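Local coordinates for protein ATP-dependent RNA helicase HrpB (Escherichia coli, PDB 6EUD) that hydrolyses ATP to ADP and phosphate as a DExH-box RNA helicase that also binds single-stranded RNA, at residues Gly181-Leu193 with Ala327-Lys341. Sequence-based numbering, arbitrary orientation.
Sequences GRSFPVERRYLPL and AGRLEPGISLHLIAK. With EDO (1,2-ethanediol), chain B.
Strands 186-190 and 333-337 pair in parallel, Val186 beside Gly333 through Tyr190 beside His337, placing 186-190 at the edge of the helicase C-terminal sheet. Backbone bonds run from Gly333 N to Pro185 O through to Leu191 N with His337 O. Val186, Arg188 and Tyr190 share a face with Ser335 and His337. Val186 CG2 lies 3.6 Å from Gly328 CA, where a CB on that glycine would clash; at Gly333, Ala327 O leaves no room for one. Bent at chi2 (-85°) and chi3 (-62°), the Arg188 chain brings NE to His337 NE2 (3.1 Å), tilted from both planes, while His337 ND1 bonds to Asp292, so the imidazole is held at both nitrogens. Tyr190 lies alongside His337, rings nearly parallel but hardly overlapping, and its flat face suits a CH-pi contact with Lys341 CA. This is the RecA-like fold of superfamily 2 helicases: 333-337 also pairs with strand 287-302, and helices 199-213 and 317-325 pack on opposite faces. On the helix 199-213 face, Ile334 CG2 sits 3.6 Å above the plane of the Arg189 guanidinium, over its centre. Arg189 grips Glu187 side-on in a salt bridge, NE to OE2 and NH2 to OE1 (3.1 Å); NH1 reaches Glu214 and an ethanediol, probably from the crystallisation liquor. Cutting Arg189 back to an alanine would probably leave Glu187 and Glu214 without their shared cation and bare Ile334 CG2 on the guanidinium side. Phe184 offers its flat ring to Glu331 CA, a CH-pi contact 3.8 Å from the centroid, as its N bonds to Gly328 O at 173°. Beyond the strands, a water bridges Leu193 N and Leu338 O.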
loop_
_atom_site.group_PDB
_atom_site.type_symbol
_atom_site.label_atom_id
_atom_site.label_comp_id
_atom_site.label_asym_id
_atom_site.label_seq_id
_atom_site.Cartn_x
_atom_site.Cartn_y
_atom_site.Cartn_z
ATOM N N GLY A 181 4.814 -36.095 3.283
ATOM C CA GLY A 181 5.507 -37.223 2.700
ATOM C C GLY A 181 6.957 -37.220 3.122
ATOM O O GLY A 181 7.336 -36.516 4.062
ATOM N N ARG A 182 7.769 -38.011 2.429
ATOM C CA ARG A 182 9.188 -38.090 2.734
ATOM C C ARG A 182 9.882 -36.841 2.220
ATOM O O ARG A 182 9.825 -36.527 1.033
ATOM C CB ARG A 182 9.812 -39.349 2.133
ATOM C CG ARG A 182 9.267 -40.640 2.740
ATOM C CD ARG A 182 10.051 -41.842 2.282
ATOM N NE ARG A 182 10.525 -42.643 3.414
ATOM C CZ ARG A 182 9.930 -43.743 3.864
ATOM N NH1 ARG A 182 8.842 -44.194 3.266
ATOM N NH2 ARG A 182 10.434 -44.411 4.894
ATOM N N SER A 183 10.505 -36.114 3.137
ATOM C CA SER A 183 11.295 -34.952 2.785
ATOM C C SER A 183 12.733 -35.179 3.234
ATOM O O SER A 183 13.026 -35.296 4.419
ATOM C CB SER A 183 10.692 -33.699 3.407
ATOM O OG SER A 183 10.195 -33.994 4.697
ATOM N N PHE A 184 13.628 -35.267 2.265
ATOM C CA PHE A 184 14.995 -35.645 2.529
ATOM C C PHE A 184 15.817 -34.436 2.913
ATOM O O PHE A 184 15.497 -33.322 2.523
ATOM C CB PHE A 184 15.605 -36.340 1.308
ATOM C CG PHE A 184 15.041 -37.702 1.055
ATOM C CD1 PHE A 184 15.676 -38.817 1.550
ATOM C CD2 PHE A 184 13.856 -37.866 0.346
ATOM C CE1 PHE A 184 15.153 -40.083 1.338
ATOM C CE2 PHE A 184 13.333 -39.124 0.133
ATOM C CZ PHE A 184 13.986 -40.238 0.631
ATOM N N PRO A 185 16.866 -34.649 3.717
ATOM C CA PRO A 185 17.767 -33.533 3.992
ATOM C C PRO A 185 18.384 -32.955 2.727
ATOM O O PRO A 185 18.738 -33.663 1.781
ATOM C CB PRO A 185 18.832 -34.153 4.901
ATOM C CG PRO A 185 18.615 -35.651 4.804
ATOM C CD PRO A 185 17.178 -35.828 4.542
ATOM N N VAL A 186 18.488 -31.636 2.726
ATOM C CA VAL A 186 19.110 -30.924 1.638
ATOM C C VAL A 186 20.234 -30.042 2.166
ATOM O O VAL A 186 20.026 -29.190 3.015
ATOM C CB VAL A 186 18.075 -30.065 0.879
ATOM C CG1 VAL A 186 18.752 -29.273 -0.215
ATOM C CG2 VAL A 186 16.939 -30.951 0.315
ATOM N N GLU A 187 21.436 -30.242 1.649
ATOM C CA GLU A 187 22.544 -29.398 2.048
ATOM C C GLU A 187 22.369 -28.034 1.396
ATOM O O GLU A 187 22.043 -27.962 0.207
ATOM C CB GLU A 187 23.857 -30.046 1.657
ATOM C CG GLU A 187 25.083 -29.270 2.038
ATOM C CD GLU A 187 26.261 -29.642 1.168
ATOM O OE1 GLU A 187 26.301 -30.790 0.692
ATOM O OE2 GLU A 187 27.148 -28.796 0.948
ATOM N N ARG A 188 22.572 -26.967 2.175
ATOM C CA ARG A 188 22.358 -25.595 1.719
ATOM C C ARG A 188 23.678 -24.878 1.515
ATOM O O ARG A 188 24.461 -24.762 2.449
ATOM C CB ARG A 188 21.528 -24.790 2.733
ATOM C CG ARG A 188 20.305 -25.500 3.329
ATOM C CD ARG A 188 19.110 -25.356 2.444
ATOM N NE ARG A 188 18.736 -23.955 2.297
ATOM C CZ ARG A 188 17.818 -23.343 3.039
ATOM N NH1 ARG A 188 17.150 -24.011 3.981
ATOM N NH2 ARG A 188 17.561 -22.061 2.826
ATOM N N ARG A 189 23.909 -24.373 0.305
ATOM C CA ARG A 189 25.149 -23.661 -0.030
ATOM C C ARG A 189 24.842 -22.249 -0.529
ATOM O O ARG A 189 23.731 -21.957 -0.958
ATOM C CB ARG A 189 25.942 -24.430 -1.088
ATOM C CG ARG A 189 26.250 -25.883 -0.694
ATOM C CD ARG A 189 26.941 -26.631 -1.826
ATOM N NE ARG A 189 27.199 -28.029 -1.474
ATOM C CZ ARG A 189 27.697 -28.932 -2.312
ATOM N NH1 ARG A 189 27.976 -28.598 -3.562
ATOM N NH2 ARG A 189 27.896 -30.178 -1.907
ATOM N N TYR A 190 25.827 -21.368 -0.453
ATOM C CA TYR A 190 25.622 -19.971 -0.795
ATOM C C TYR A 190 26.756 -19.484 -1.652
ATOM O O TYR A 190 27.889 -19.927 -1.495
ATOM C CB TYR A 190 25.477 -19.138 0.474
ATOM C CG TYR A 190 24.217 -19.525 1.223
ATOM C CD1 TYR A 190 23.007 -18.885 0.963
ATOM C CD2 TYR A 190 24.214 -20.579 2.149
ATOM C CE1 TYR A 190 21.819 -19.245 1.645
ATOM C CE2 TYR A 190 23.020 -20.953 2.838
ATOM C CZ TYR A 190 21.832 -20.285 2.569
ATOM O OH TYR A 190 20.654 -20.641 3.211
ATOM N N LEU A 191 26.428 -18.602 -2.588
ATOM C CA LEU A 191 27.347 -18.114 -3.598
ATOM C C LEU A 191 26.834 -16.792 -4.126
ATOM O O LEU A 191 25.926 -16.771 -4.954
ATOM C CB LEU A 191 27.487 -19.112 -4.757
ATOM C CG LEU A 191 28.423 -18.611 -5.879
ATOM C CD1 LEU A 191 29.911 -18.639 -5.441
ATOM C CD2 LEU A 191 28.239 -19.391 -7.179
ATOM N N PRO A 192 27.415 -15.678 -3.664
ATOM C CA PRO A 192 26.976 -14.385 -4.198
ATOM C C PRO A 192 27.389 -14.260 -5.651
ATOM O O PRO A 192 28.408 -14.836 -6.003
ATOM C CB PRO A 192 27.711 -13.359 -3.322
ATOM C CG PRO A 192 28.922 -14.087 -2.832
ATOM C CD PRO A 192 28.541 -15.547 -2.722
ATOM N N LEU A 193 26.613 -13.548 -6.473
ATOM C CA LEU A 193 26.992 -13.311 -7.866
ATOM C C LEU A 193 27.884 -12.078 -7.935
ATOM O O LEU A 193 27.628 -11.084 -7.262
ATOM C CB LEU A 193 25.753 -13.150 -8.748
ATOM C CG LEU A 193 24.821 -14.363 -8.636
ATOM C CD1 LEU A 193 23.538 -14.183 -9.401
ATOM C CD2 LEU A 193 25.548 -15.624 -9.112
ATOM N N ALA A 327 14.664 -29.873 -3.654
ATOM C CA ALA A 327 15.775 -30.775 -3.953
ATOM C C ALA A 327 15.738 -32.037 -3.081
ATOM O O ALA A 327 16.643 -32.857 -3.147
ATOM C CB ALA A 327 17.140 -30.042 -3.783
ATOM N N GLY A 328 14.683 -32.203 -2.284
ATOM C CA GLY A 328 14.666 -33.231 -1.259
ATOM C C GLY A 328 13.440 -34.116 -1.285
ATOM O O GLY A 328 13.097 -34.714 -0.276
ATOM N N ARG A 329 12.780 -34.219 -2.437
ATOM C CA ARG A 329 11.583 -35.051 -2.556
ATOM C C ARG A 329 11.951 -36.473 -2.974
ATOM O O ARG A 329 11.210 -37.430 -2.701
ATOM C CB ARG A 329 10.606 -34.460 -3.581
ATOM C CG ARG A 329 10.275 -33.003 -3.412
ATOM C CD ARG A 329 9.453 -32.730 -2.172
ATOM N NE ARG A 329 8.301 -33.630 -2.005
ATOM C CZ ARG A 329 7.147 -33.523 -2.672
ATOM N NH1 ARG A 329 6.157 -34.383 -2.447
ATOM N NH2 ARG A 329 6.984 -32.564 -3.578
ATOM N N LEU A 330 13.092 -36.607 -3.651
ATOM C CA LEU A 330 13.510 -37.895 -4.205
ATOM C C LEU A 330 14.519 -38.663 -3.335
ATOM O O LEU A 330 14.379 -39.871 -3.082
ATOM C CB LEU A 330 14.102 -37.670 -5.595
ATOM C CG LEU A 330 14.541 -38.958 -6.276
ATOM C CD1 LEU A 330 13.309 -39.834 -6.541
ATOM C CD2 LEU A 330 15.267 -38.616 -7.565
ATOM N N GLU A 331 15.522 -37.930 -2.874
ATOM C CA GLU A 331 16.686 -38.474 -2.196
ATOM C C GLU A 331 17.350 -37.268 -1.537
ATOM O O GLU A 331 16.925 -36.139 -1.792
ATOM C CB GLU A 331 17.624 -39.165 -3.190
ATOM C CG GLU A 331 18.108 -38.272 -4.341
ATOM C CD GLU A 331 18.988 -39.004 -5.361
ATOM O OE1 GLU A 331 19.848 -39.814 -4.959
ATOM O OE2 GLU A 331 18.816 -38.773 -6.579
ATOM N N PRO A 332 18.365 -37.492 -0.681
ATOM C CA PRO A 332 19.143 -36.360 -0.156
ATOM C C PRO A 332 19.693 -35.501 -1.281
ATOM O O PRO A 332 20.270 -36.029 -2.251
ATOM C CB PRO A 332 20.281 -37.032 0.607
ATOM C CG PRO A 332 19.696 -38.340 1.029
ATOM C CD PRO A 332 18.803 -38.771 -0.092
ATOM N N GLY A 333 19.526 -34.189 -1.138
ATOM C CA GLY A 333 19.807 -33.272 -2.219
ATOM C C GLY A 333 20.673 -32.122 -1.797
ATOM O O GLY A 333 21.206 -32.099 -0.701
ATOM N N ILE A 334 20.823 -31.167 -2.704
ATOM C CA ILE A 334 21.702 -30.023 -2.527
ATOM C C ILE A 334 21.014 -28.790 -3.106
ATOM O O ILE A 334 20.457 -28.847 -4.206
ATOM C CB ILE A 334 23.063 -30.227 -3.232
ATOM C CG1 ILE A 334 23.699 -31.561 -2.834
ATOM C CG2 ILE A 334 24.018 -29.062 -2.962
ATOM C CD1 ILE A 334 24.951 -31.876 -3.625
ATOM N N SER A 335 21.053 -27.690 -2.366
ATOM C CA SER A 335 20.474 -26.429 -2.810
ATOM C C SER A 335 21.538 -25.332 -2.772
ATOM O O SER A 335 22.197 -25.130 -1.748
ATOM C CB SER A 335 19.287 -26.048 -1.926
ATOM O OG SER A 335 18.659 -24.853 -2.353
ATOM N N LEU A 336 21.721 -24.647 -3.897
ATOM C CA LEU A 336 22.655 -23.532 -3.986
ATOM C C LEU A 336 21.910 -22.184 -4.136
ATOM O O LEU A 336 21.198 -21.952 -5.132
ATOM C CB LEU A 336 23.624 -23.747 -5.164
ATOM C CG LEU A 336 24.586 -22.591 -5.476
ATOM C CD1 LEU A 336 25.534 -22.296 -4.291
ATOM C CD2 LEU A 336 25.395 -22.854 -6.745
ATOM N N HIS A 337 22.060 -21.306 -3.149
ATOM C CA HIS A 337 21.410 -20.007 -3.202
ATOM C C HIS A 337 22.385 -18.938 -3.689
ATOM O O HIS A 337 23.451 -18.763 -3.120
ATOM C CB HIS A 337 20.824 -19.663 -1.827
ATOM C CG HIS A 337 19.878 -20.717 -1.301
ATOM N ND1 HIS A 337 18.530 -20.742 -1.612
ATOM C CD2 HIS A 337 20.095 -21.800 -0.514
ATOM C CE1 HIS A 337 17.956 -21.778 -1.028
ATOM N NE2 HIS A 337 18.884 -22.436 -0.352
ATOM N N LEU A 338 22.011 -18.219 -4.743
ATOM C CA LEU A 338 22.903 -17.239 -5.368
ATOM C C LEU A 338 22.967 -15.872 -4.660
ATOM O O LEU A 338 22.893 -14.804 -5.300
ATOM C CB LEU A 338 22.490 -17.042 -6.817
ATOM C CG LEU A 338 22.561 -18.350 -7.598
ATOM C CD1 LEU A 338 22.301 -18.083 -9.088
ATOM C CD2 LEU A 338 23.893 -19.042 -7.361
ATOM N N ILE A 339 23.100 -15.925 -3.337
ATOM C CA ILE A 339 23.415 -14.771 -2.518
ATOM C C ILE A 339 24.383 -15.207 -1.431
ATOM O O ILE A 339 24.516 -16.396 -1.156
ATOM C CB ILE A 339 22.167 -14.150 -1.870
ATOM C CG1 ILE A 339 21.475 -15.178 -0.959
ATOM C CG2 ILE A 339 21.211 -13.624 -2.937
ATOM C CD1 ILE A 339 20.228 -14.646 -0.321
ATOM N N ALA A 340 25.062 -14.248 -0.814
ATOM C CA ALA A 340 25.911 -14.559 0.330
ATOM C C ALA A 340 25.067 -15.095 1.478
ATOM O O ALA A 340 23.901 -14.701 1.620
ATOM C CB ALA A 340 26.664 -13.335 0.766
ATOM N N LYS A 341 25.641 -15.974 2.299
ATOM C CA LYS A 341 24.899 -16.552 3.428
ATOM C C LYS A 341 24.376 -15.492 4.418
ATOM O O LYS A 341 23.222 -15.559 4.870
ATOM C CB LYS A 341 25.759 -17.564 4.175
ATOM C CG LYS A 341 24.997 -18.257 5.280
ATOM C CD LYS A 341 25.881 -19.267 5.965
ATOM C CE LYS A 341 25.118 -20.095 6.979
ATOM N NZ LYS A 341 26.007 -21.172 7.508
HETATM C C1 EDO B . 29.069 -25.996 -6.172
HETATM O O1 EDO B . 28.716 -26.027 -4.813
HETATM C C2 EDO B . 29.077 -24.541 -6.657
HETATM O O2 EDO B . 29.954 -23.740 -5.855
HETATM O O HOH W 1 8.694 -37.094 -1.073
HETATM O O HOH W 2 24.336 -12.378 -5.273
#